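Local coordinates for protein putative lipase (Bacteroides thetaiotaomicron VPI-5482, PDB 3BZW) that is a putative lipase of the GDSL-like, SGNH-hydrolase family that probably hydrolyses ester bonds, perhaps those of lysophospholipids, at residues Q70-P75 and R144-I149; F111-E116 and T130-T135; P168-L173 and D215-T220. All blocks are in the same frame, centred on the assembly; numbering follows the deposited sequence.

Contact 1: residues Q70-P75 and R144-I149; sequences QWDDVP and RGRINI. With SO4 (sulfate ion), chain L.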
loop_
_atom_site.group_PDB
_atom_site.type_symbol
_atom_site.label_atom_id
_atom_site.label_comp_id
_atom_site.label_asym_id
_atom_site.label_seq_id
_atom_site.Cartn_x
_atom_site.Cartn_y
_atom_site.Cartn_z
ATOM N N GLN A 70 -31.984 14.480 17.282
ATOM C CA GLN A 70 -31.097 13.898 16.280
ATOM C C GLN A 70 -31.244 14.626 14.946
ATOM O O GLN A 70 -32.047 15.551 14.824
ATOM C CB GLN A 70 -31.438 12.417 16.117
ATOM C CG GLN A 70 -31.244 11.610 17.399
ATOM C CD GLN A 70 -32.034 10.316 17.399
ATOM O OE1 GLN A 70 -32.088 9.611 16.396
ATOM N NE2 GLN A 70 -32.643 9.994 18.535
ATOM N N TRP A 71 -30.477 14.208 13.944
ATOM C CA TRP A 71 -30.546 14.856 12.641
ATOM C C TRP A 71 -31.926 14.823 11.994
ATOM O O TRP A 71 -32.186 15.581 11.059
ATOM C CB TRP A 71 -29.510 14.262 11.671
ATOM C CG TRP A 71 -28.327 15.167 11.460
ATOM C CD1 TRP A 71 -27.177 15.211 12.202
ATOM C CD2 TRP A 71 -28.208 16.200 10.475
ATOM N NE1 TRP A 71 -26.349 16.210 11.738
ATOM C CE2 TRP A 71 -26.958 16.834 10.680
ATOM C CE3 TRP A 71 -29.037 16.657 9.438
ATOM C CZ2 TRP A 71 -26.519 17.898 9.885
ATOM C CZ3 TRP A 71 -28.601 17.717 8.648
ATOM C CH2 TRP A 71 -27.353 18.326 8.877
ATOM N N ASP A 72 -32.821 13.969 12.486
ATOM C CA ASP A 72 -34.162 13.903 11.903
ATOM C C ASP A 72 -35.013 15.092 12.344
ATOM O O ASP A 72 -36.090 15.333 11.796
ATOM C CB ASP A 72 -34.860 12.583 12.278
ATOM C CG ASP A 72 -35.080 12.431 13.775
ATOM O OD1 ASP A 72 -34.300 13.001 14.566
ATOM O OD2 ASP A 72 -36.029 11.715 14.162
ATOM N N ASP A 73 -34.507 15.847 13.315
ATOM C CA ASP A 73 -35.223 17.004 13.841
ATOM C C ASP A 73 -34.759 18.325 13.218
ATOM O O ASP A 73 -35.282 19.388 13.551
ATOM C CB ASP A 73 -35.057 17.057 15.369
ATOM C CG ASP A 73 -36.079 17.963 16.046
ATOM O OD1 ASP A 73 -37.290 17.815 15.759
ATOM O OD2 ASP A 73 -35.674 18.810 16.874
ATOM N N VAL A 74 -33.792 18.259 12.306
ATOM C CA VAL A 74 -33.277 19.468 11.664
ATOM C C VAL A 74 -34.343 20.233 10.871
ATOM O O VAL A 74 -34.424 21.455 10.964
ATOM C CB VAL A 74 -32.063 19.145 10.760
ATOM C CG1 VAL A 74 -31.691 20.361 9.906
ATOM C CG2 VAL A 74 -30.874 18.746 11.635
ATOM N N PRO A 75 -35.165 19.530 10.072
ATOM C CA PRO A 75 -36.200 20.235 9.309
ATOM C C PRO A 75 -37.177 20.988 10.219
ATOM O O PRO A 75 -37.531 22.134 9.945
ATOM C CB PRO A 75 -36.883 19.107 8.534
ATOM C CG PRO A 75 -35.738 18.175 8.260
ATOM C CD PRO A 75 -35.036 18.135 9.607
ATOM N N ARG A 144 -27.427 9.130 6.799
ATOM C CA ARG A 144 -27.165 9.807 5.534
ATOM C C ARG A 144 -28.484 10.303 4.953
ATOM O O ARG A 144 -28.548 11.377 4.351
ATOM C CB ARG A 144 -26.464 8.858 4.558
ATOM C CG ARG A 144 -24.977 8.682 4.858
ATOM C CD ARG A 144 -24.378 7.511 4.099
ATOM N NE ARG A 144 -22.921 7.486 4.210
ATOM C CZ ARG A 144 -22.161 6.453 3.865
ATOM N NH1 ARG A 144 -22.715 5.349 3.388
ATOM N NH2 ARG A 144 -20.842 6.529 3.982
ATOM N N GLY A 145 -29.538 9.515 5.149
ATOM C CA GLY A 145 -30.848 9.905 4.656
ATOM C C GLY A 145 -31.331 11.154 5.369
ATOM O O GLY A 145 -31.916 12.047 4.757
ATOM N N ARG A 146 -31.084 11.218 6.675
ATOM C CA ARG A 146 -31.494 12.368 7.476
ATOM C C ARG A 146 -30.726 13.621 7.076
ATOM O O ARG A 146 -31.271 14.726 7.089
ATOM C CB ARG A 146 -31.273 12.081 8.964
ATOM C CG ARG A 146 -32.164 10.983 9.511
ATOM C CD ARG A 146 -31.870 10.719 10.979
ATOM N NE ARG A 146 -32.801 9.747 11.544
ATOM C CZ ARG A 146 -32.909 9.489 12.842
ATOM N NH1 ARG A 146 -32.139 10.134 13.710
ATOM N NH2 ARG A 146 -33.786 8.592 13.273
ATOM N N ILE A 147 -29.453 13.453 6.732
ATOM C CA ILE A 147 -28.643 14.589 6.321
ATOM C C ILE A 147 -29.150 15.096 4.969
ATOM O O ILE A 147 -29.228 16.304 4.743
ATOM C CB ILE A 147 -27.144 14.207 6.232
ATOM C CG1 ILE A 147 -26.606 13.927 7.641
ATOM C CG2 ILE A 147 -26.347 15.337 5.592
ATOM C CD1 ILE A 147 -25.174 13.403 7.678
ATOM N N ASN A 148 -29.504 14.173 4.078
ATOM C CA ASN A 148 -30.020 14.561 2.767
ATOM C C ASN A 148 -31.296 15.383 2.942
ATOM O O ASN A 148 -31.452 16.441 2.331
ATOM C CB ASN A 148 -30.330 13.330 1.906
ATOM C CG ASN A 148 -29.080 12.648 1.381
ATOM O OD1 ASN A 148 -28.011 13.255 1.292
ATOM N ND2 ASN A 148 -29.216 11.381 1.006
ATOM N N ILE A 149 -32.206 14.886 3.775
ATOM C CA ILE A 149 -33.469 15.576 4.039
ATOM C C ILE A 149 -33.215 16.922 4.728
ATOM O O ILE A 149 -33.804 17.945 4.361
ATOM C CB ILE A 149 -34.388 14.733 4.956
ATOM C CG1 ILE A 149 -34.856 13.477 4.217
ATOM C CG2 ILE A 149 -35.573 15.576 5.422
ATOM C CD1 ILE A 149 -35.579 12.464 5.098
HETATM S S SO4 L . -19.411 3.650 2.389
HETATM O O1 SO4 L . -18.303 2.720 2.699
HETATM O O2 SO4 L . -19.002 5.020 2.757
HETATM O O3 SO4 L . -19.709 3.609 0.943
HETATM O O4 SO4 L . -20.614 3.265 3.153
HETATM O O HOH W 1 -33.719 7.543 15.949
HETATM O O HOH W 2 -33.415 15.435 8.571
#
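Ile147 lays its CG1 over the six-membered ring of Trp71, 4.1 Å from the ring centroid and only 15° off the normal, a CH-pi contact at the tightly packed end of this pairing. Val74, three residues further on, touches the opposite face with CG2 nearer the rim, so the indole is held between its own chain and helix 143-157. At the same end Trp71 CB meets Arg146 CB at 3.9 Å, while Ile202 of helix 195-210 touches the indole from outside the pair. This is the alpha/beta/alpha layering of the SGNH-hydrolase fold: helix 74-85, whose lead-in turn is laid against helix 143-157, comes after strand 60-63 of the central parallel sheet, and helix 143-157 after the hairpin that ends with strand 127-136.

The other side of the contact is polar and wetter. Arg146, its chain extended from CG to NE, brings the guanidinium past Asp72 to Gln70. NH1 donates to Gln70 OE1 at 2.7 Å in a nearly straight bond (171°), with the oxygen in the guanidinium plane. Water 1 bridges the same OE1 to Arg146 NH2. Asp72 lies flat against the guanidinium, the two planes 9° apart, CB over one face; its OD1 is 3.7 Å from NH1 in a long salt bridge in which no N-H points at the oxygen. NH1 also forms a salt bridge with Asp100, which receives the backbone N-H of Trp71 as well. Water 2 donates to both Trp71 O and Arg146 O. Beyond it the packing thins to one apolar touch, Pro75 CG against Ile149 CG2 at 3.9 Å. Apart from this pairing, Arg144 holds a sulfate, probably from the crystallisation liquor, NH2 donating to O2 at 2.7 Å and NH1 to O4.

Contact 2: residues F111-E116 and T130-T135; sequences FTEQEE and TRKKRT
Phe111 opens the pairing by presenting one ring face to Arg134, whose CD sits 3.7 Å from the ring centroid and 8° off its normal. The arginine chain, extended from CG to NE, runs across that face and leaves its guanidinium within 12° of parallel to the ring; farther out, NH2 forms a salt bridge with Asp196 of the third subunit. Thr112 and Thr135 form the first hydrogen-bonded pair of the antiparallel ladder, with both N-to-O distances at 2.9 Å. Water 3 joins Thr112 OG1 to Thr135 O. Glu113, paired with Arg134 without hydrogen bonds, brings its carboxylate alongside the Lys132 chain: OE1 lies 3.1 Å from Lys132 CD but 4.3 Å from NZ, too far for a salt bridge, and is hydrogen-bonded instead by Tyr194 of the third subunit. Gln114 exchanges two backbone bonds with Lys133. Glu115 bends at chi2 (-58°), which brings its carboxylate back over the partner strand, OE1 3.4 Å from Thr130 CG2. On the face of Gln114 and Lys133, Glu116 packs CG against Lys133 CB at 3.7 Å, while its backbone closes the last hydrogen-bonded pair with Arg131.

Together the segments form the base of a long beta hairpin, strands 111-122 and 127-136, a two-stranded sheet separate from the central parallel one. It lies between helices 98-102 and 143-157 in the chain and extends from the core to a neighbouring copy, the third subunit, which also makes backbone hydrogen bonds with Lys132 and Arg134.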
loop_
_atom_site.group_PDB
_atom_site.type_symbol
_atom_site.label_atom_id
_atom_site.label_comp_id
_atom_site.label_asym_id
_atom_site.label_seq_id
_atom_site.Cartn_x
_atom_site.Cartn_y
_atom_site.Cartn_z
ATOM N N PHE A 111 -27.018 7.848 -2.014
ATOM C CA PHE A 111 -27.833 7.792 -3.227
ATOM C C PHE A 111 -28.213 6.373 -3.627
ATOM O O PHE A 111 -27.744 5.390 -3.052
ATOM C CB PHE A 111 -27.042 8.329 -4.430
ATOM C CG PHE A 111 -26.570 9.747 -4.303
ATOM C CD1 PHE A 111 -27.344 10.795 -4.792
ATOM C CD2 PHE A 111 -25.318 10.031 -3.765
ATOM C CE1 PHE A 111 -26.877 12.104 -4.756
ATOM C CE2 PHE A 111 -24.838 11.338 -3.723
ATOM C CZ PHE A 111 -25.617 12.378 -4.221
ATOM N N THR A 112 -29.063 6.298 -4.648
ATOM C CA THR A 112 -29.440 5.038 -5.280
ATOM C C THR A 112 -29.039 5.377 -6.723
ATOM O O THR A 112 -28.992 6.557 -7.083
ATOM C CB THR A 112 -30.958 4.749 -5.219
ATOM O OG1 THR A 112 -31.679 5.823 -5.832
ATOM C CG2 THR A 112 -31.413 4.571 -3.771
ATOM N N GLU A 113 -28.722 4.377 -7.538
ATOM C CA GLU A 113 -28.324 4.650 -8.921
ATOM C C GLU A 113 -28.962 3.681 -9.899
ATOM O O GLU A 113 -29.294 2.555 -9.542
ATOM C CB GLU A 113 -26.805 4.536 -9.087
ATOM C CG GLU A 113 -25.966 5.375 -8.146
ATOM C CD GLU A 113 -24.493 5.002 -8.224
ATOM O OE1 GLU A 113 -23.763 5.556 -9.080
ATOM O OE2 GLU A 113 -24.069 4.132 -7.435
ATOM N N GLN A 114 -29.117 4.127 -11.141
ATOM C CA GLN A 114 -29.674 3.291 -12.195
ATOM C C GLN A 114 -29.392 3.916 -13.555
ATOM O O GLN A 114 -29.267 5.138 -13.677
ATOM C CB GLN A 114 -31.184 3.094 -12.001
ATOM C CG GLN A 114 -32.023 4.351 -12.108
ATOM C CD GLN A 114 -33.505 4.068 -11.912
ATOM O OE1 GLN A 114 -34.113 3.316 -12.675
ATOM N NE2 GLN A 114 -34.091 4.668 -10.881
ATOM N N GLU A 115 -29.265 3.071 -14.573
ATOM C CA GLU A 115 -29.008 3.556 -15.922
ATOM C C GLU A 115 -30.251 4.294 -16.394
ATOM O O GLU A 115 -31.368 3.826 -16.193
ATOM C CB GLU A 115 -28.715 2.389 -16.870
ATOM C CG GLU A 115 -27.442 1.617 -16.568
ATOM C CD GLU A 115 -26.206 2.494 -16.575
ATOM O OE1 GLU A 115 -26.110 3.389 -17.441
ATOM O OE2 GLU A 115 -25.322 2.281 -15.720
ATOM N N GLU A 116 -30.054 5.449 -17.016
ATOM C CA GLU A 116 -31.165 6.250 -17.513
ATOM C C GLU A 116 -30.857 6.781 -18.906
ATOM O O GLU A 116 -29.696 6.884 -19.301
ATOM C CB GLU A 116 -31.420 7.446 -16.591
ATOM C CG GLU A 116 -31.978 7.122 -15.213
ATOM C CD GLU A 116 -33.384 6.557 -15.267
ATOM O OE1 GLU A 116 -34.171 6.997 -16.132
ATOM O OE2 GLU A 116 -33.707 5.684 -14.433
ATOM N N THR A 130 -27.268 6.735 -22.900
ATOM C CA THR A 130 -27.395 6.023 -21.636
ATOM C C THR A 130 -26.348 6.494 -20.634
ATOM O O THR A 130 -25.150 6.416 -20.895
ATOM C CB THR A 130 -27.229 4.509 -21.836
ATOM O OG1 THR A 130 -28.185 4.046 -22.799
ATOM C CG2 THR A 130 -27.445 3.776 -20.518
ATOM N N ARG A 131 -26.808 6.978 -19.486
ATOM C CA ARG A 131 -25.908 7.461 -18.444
ATOM C C ARG A 131 -26.412 7.044 -17.072
ATOM O O ARG A 131 -27.617 7.053 -16.815
ATOM C CB ARG A 131 -25.808 8.990 -18.496
ATOM C CG ARG A 131 -25.222 9.554 -19.778
ATOM C CD ARG A 131 -23.705 9.433 -19.811
ATOM N NE ARG A 131 -23.141 10.047 -21.010
ATOM C CZ ARG A 131 -23.091 9.469 -22.207
ATOM N NH1 ARG A 131 -23.568 8.244 -22.385
ATOM N NH2 ARG A 131 -22.571 10.125 -23.234
ATOM N N LYS A 132 -25.493 6.670 -16.188
ATOM C CA LYS A 132 -25.889 6.287 -14.842
ATOM C C LYS A 132 -26.344 7.563 -14.139
ATOM O O LYS A 132 -25.652 8.581 -14.187
ATOM C CB LYS A 132 -24.710 5.661 -14.091
ATOM C CG LYS A 132 -25.059 5.201 -12.680
ATOM C CD LYS A 132 -23.866 4.570 -11.971
ATOM C CE LYS A 132 -23.425 3.281 -12.648
ATOM N NZ LYS A 132 -22.342 2.604 -11.877
ATOM N N LYS A 133 -27.514 7.513 -13.509
ATOM C CA LYS A 133 -28.058 8.667 -12.802
ATOM C C LYS A 133 -28.237 8.312 -11.334
ATOM O O LYS A 133 -28.671 7.204 -11.007
ATOM C CB LYS A 133 -29.417 9.066 -13.387
ATOM C CG LYS A 133 -29.971 10.386 -12.851
ATOM C CD LYS A 133 -31.428 10.589 -13.256
ATOM C CE LYS A 133 -31.878 12.042 -13.062
ATOM N NZ LYS A 133 -31.741 12.514 -11.657
ATOM N N ARG A 134 -27.898 9.246 -10.452
ATOM C CA ARG A 134 -28.037 9.011 -9.020
ATOM C C ARG A 134 -29.164 9.860 -8.442
ATOM O O ARG A 134 -29.430 10.971 -8.913
ATOM C CB ARG A 134 -26.721 9.318 -8.296
ATOM C CG ARG A 134 -26.292 10.775 -8.361
ATOM C CD ARG A 134 -24.894 10.950 -7.783
ATOM N NE ARG A 134 -24.373 12.294 -8.019
ATOM C CZ ARG A 134 -23.123 12.664 -7.759
ATOM N NH1 ARG A 134 -22.263 11.789 -7.252
ATOM N NH2 ARG A 134 -22.728 13.908 -8.014
ATOM N N THR A 135 -29.824 9.321 -7.424
ATOM C CA THR A 135 -30.929 9.995 -6.756
ATOM C C THR A 135 -30.693 9.922 -5.253
ATOM O O THR A 135 -30.493 8.845 -4.705
ATOM C CB THR A 135 -32.270 9.309 -7.080
ATOM O OG1 THR A 135 -32.486 9.328 -8.495
ATOM C CG2 THR A 135 -33.425 10.028 -6.386
HETATM O O HOH W 3 -33.241 7.517 -3.939
#

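Contact 3: residues P168-L173 and D215-T220; sequences PLHRSL and DFNAVT
Extended chain at 168-173 runs past the short helix 216-219, the backbones coming closest where the CA atoms of Leu169 and Asn217 are 4.5 Å apart. Leu169 leaves the backbone facing away from the helix, yet its branched end returns: CD2 lies 3.6 Å from Phe216 CD2 and 3.9 Å from Thr220 CG2. That same threonine methyl sits over the centre of the Phe216 ring, whereas the leucine meets the ring obliquely. Beyond them, Phe95 meets Phe216 edge-to-face and Met251 of helix 245-258 touches both Phe216 and Leu169.

In the SGNH-hydrolase fold, both segments lie just beyond the ends of neighbouring parallel strands, 162-166 and 213-214; the first opens the crossover that runs through helix 195-210 to strand 213-214, and the second follows that strand. Thr167, immediately before the first segment, reaches over to bond Asp215 and the backbone N-H of Asn217.

The polar half centres on the carbonyl of Asn217. It lies in the plane of the His170 ring, and ND1 donates to it in a weak, bent bond of 3.3 Å and 132°. Water 4 ties the backbones together more firmly, accepting from His170 N at 2.9 Å and donating to Asn217 O at 3.0 Å. On the far side of the imidazole, NE2 makes weak hydrogen bonds to the carbonyls of Asn207 and Ile208 of the fourth subunit.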
loop_
_atom_site.group_PDB
_atom_site.type_symbol
_atom_site.label_atom_id
_atom_site.label_comp_id
_atom_site.label_asym_id
_atom_site.label_seq_id
_atom_site.Cartn_x
_atom_site.Cartn_y
_atom_site.Cartn_z
ATOM N N PRO A 168 -19.858 16.727 15.294
ATOM C CA PRO A 168 -20.043 16.383 16.707
ATOM C C PRO A 168 -18.710 16.334 17.458
ATOM O O PRO A 168 -17.670 16.016 16.874
ATOM C CB PRO A 168 -20.713 15.012 16.644
ATOM C CG PRO A 168 -21.459 15.051 15.332
ATOM C CD PRO A 168 -20.449 15.701 14.418
ATOM N N LEU A 169 -18.749 16.649 18.749
ATOM C CA LEU A 169 -17.547 16.646 19.584
ATOM C C LEU A 169 -17.197 15.240 20.057
ATOM O O LEU A 169 -18.059 14.366 20.090
ATOM C CB LEU A 169 -17.762 17.520 20.824
ATOM C CG LEU A 169 -18.202 18.968 20.610
ATOM C CD1 LEU A 169 -18.461 19.627 21.960
ATOM C CD2 LEU A 169 -17.130 19.714 19.835
ATOM N N HIS A 170 -15.930 15.030 20.415
ATOM C CA HIS A 170 -15.511 13.738 20.944
ATOM C C HIS A 170 -16.346 13.579 22.210
ATOM O O HIS A 170 -16.744 14.570 22.822
ATOM C CB HIS A 170 -14.013 13.730 21.274
ATOM C CG HIS A 170 -13.145 13.388 20.101
ATOM N ND1 HIS A 170 -12.866 14.284 19.092
ATOM C CD2 HIS A 170 -12.543 12.226 19.749
ATOM C CE1 HIS A 170 -12.131 13.690 18.168
ATOM N NE2 HIS A 170 -11.921 12.441 18.541
ATOM N N ARG A 171 -16.605 12.341 22.608
ATOM C CA ARG A 171 -17.459 12.100 23.762
ATOM C C ARG A 171 -17.039 10.898 24.584
ATOM O O ARG A 171 -16.513 9.928 24.049
ATOM C CB ARG A 171 -18.887 11.878 23.270
ATOM C CG ARG A 171 -18.965 10.855 22.140
ATOM C CD ARG A 171 -20.398 10.585 21.730
ATOM N NE ARG A 171 -21.105 9.851 22.769
ATOM C CZ ARG A 171 -22.419 9.895 22.952
ATOM N NH1 ARG A 171 -23.178 10.645 22.162
ATOM N NH2 ARG A 171 -22.971 9.193 23.929
ATOM N N SER A 172 -17.294 10.960 25.887
ATOM C CA SER A 172 -16.959 9.850 26.763
ATOM C C SER A 172 -18.215 9.363 27.484
ATOM O O SER A 172 -19.335 9.666 27.067
ATOM C CB SER A 172 -15.870 10.251 27.763
ATOM O OG SER A 172 -15.429 9.116 28.495
ATOM N N LEU A 173 -18.035 8.614 28.566
ATOM C CA LEU A 173 -19.163 8.046 29.296
ATOM C C LEU A 173 -20.185 9.039 29.838
ATOM O O LEU A 173 -19.862 10.174 30.177
ATOM C CB LEU A 173 -18.644 7.167 30.441
ATOM C CG LEU A 173 -17.988 7.871 31.632
ATOM C CD1 LEU A 173 -19.052 8.245 32.649
ATOM C CD2 LEU A 173 -16.965 6.950 32.272
ATOM N N ASP A 215 -14.956 21.487 11.024
ATOM C CA ASP A 215 -14.682 20.228 11.708
ATOM C C ASP A 215 -14.417 20.445 13.193
ATOM O O ASP A 215 -13.296 20.268 13.678
ATOM C CB ASP A 215 -13.494 19.527 11.042
ATOM C CG ASP A 215 -13.379 18.063 11.440
ATOM O OD1 ASP A 215 -14.289 17.551 12.128
ATOM O OD2 ASP A 215 -12.380 17.422 11.059
ATOM N N PHE A 216 -15.477 20.825 13.897
ATOM C CA PHE A 216 -15.457 21.097 15.327
ATOM C C PHE A 216 -14.841 19.941 16.112
ATOM O O PHE A 216 -14.120 20.155 17.092
ATOM C CB PHE A 216 -16.893 21.352 15.797
ATOM C CG PHE A 216 -17.042 22.557 16.682
ATOM C CD1 PHE A 216 -16.354 23.736 16.404
ATOM C CD2 PHE A 216 -17.905 22.529 17.775
ATOM C CE1 PHE A 216 -16.521 24.866 17.195
ATOM C CE2 PHE A 216 -18.080 23.656 18.576
ATOM C CZ PHE A 216 -17.388 24.827 18.285
ATOM N N ASN A 217 -15.131 18.721 15.670
ATOM C CA ASN A 217 -14.618 17.509 16.302
ATOM C C ASN A 217 -13.110 17.601 16.508
ATOM O O ASN A 217 -12.584 17.161 17.534
ATOM C CB ASN A 217 -14.955 16.301 15.427
ATOM C CG ASN A 217 -14.475 14.992 16.024
ATOM O OD1 ASN A 217 -13.388 14.512 15.701
ATOM N ND2 ASN A 217 -15.283 14.409 16.907
ATOM N N ALA A 218 -12.414 18.183 15.539
ATOM C CA ALA A 218 -10.969 18.319 15.648
ATOM C C ALA A 218 -10.492 19.684 16.156
ATOM O O ALA A 218 -9.703 19.747 17.094
ATOM C CB ALA A 218 -10.315 18.022 14.299
ATOM N N VAL A 219 -10.974 20.770 15.553
ATOM C CA VAL A 219 -10.504 22.102 15.936
ATOM C C VAL A 219 -10.729 22.596 17.361
ATOM O O VAL A 219 -9.975 23.452 17.832
ATOM C CB VAL A 219 -10.999 23.183 14.946
ATOM C CG1 VAL A 219 -10.444 22.886 13.554
ATOM C CG2 VAL A 219 -12.520 23.235 14.920
ATOM N N THR A 220 -11.736 22.076 18.058
ATOM C CA THR A 220 -11.965 22.503 19.442
ATOM C C THR A 220 -10.820 21.980 20.312
ATOM O O THR A 220 -10.502 22.554 21.358
ATOM C CB THR A 220 -13.291 21.949 20.018
ATOM O OG1 THR A 220 -13.259 20.518 20.007
ATOM C CG2 THR A 220 -14.476 22.434 19.197
HETATM O O HOH W 4 -14.176 17.342 20.020
#

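How the contacts relate
Along the chain, contact 2 is nested within the loop closed by contact 1, and contact 3 follows both. Contacts 1 and 3 belong to the compact alpha/beta core, on opposite sides of the chain's centre and with their own centres about 20 Å apart; helix 195-210 touches both. Contact 2 stands away from that body, its centre about 23 Å from that of contact 1 and about 36 Å from that of contact 3. Strand 127-136 of the hairpin is followed directly by helix 143-157 of contact 1. A sulfate, probably from the crystallisation liquor, lies between Arg144 and Thr130 of the second subunit, where the two copies meet.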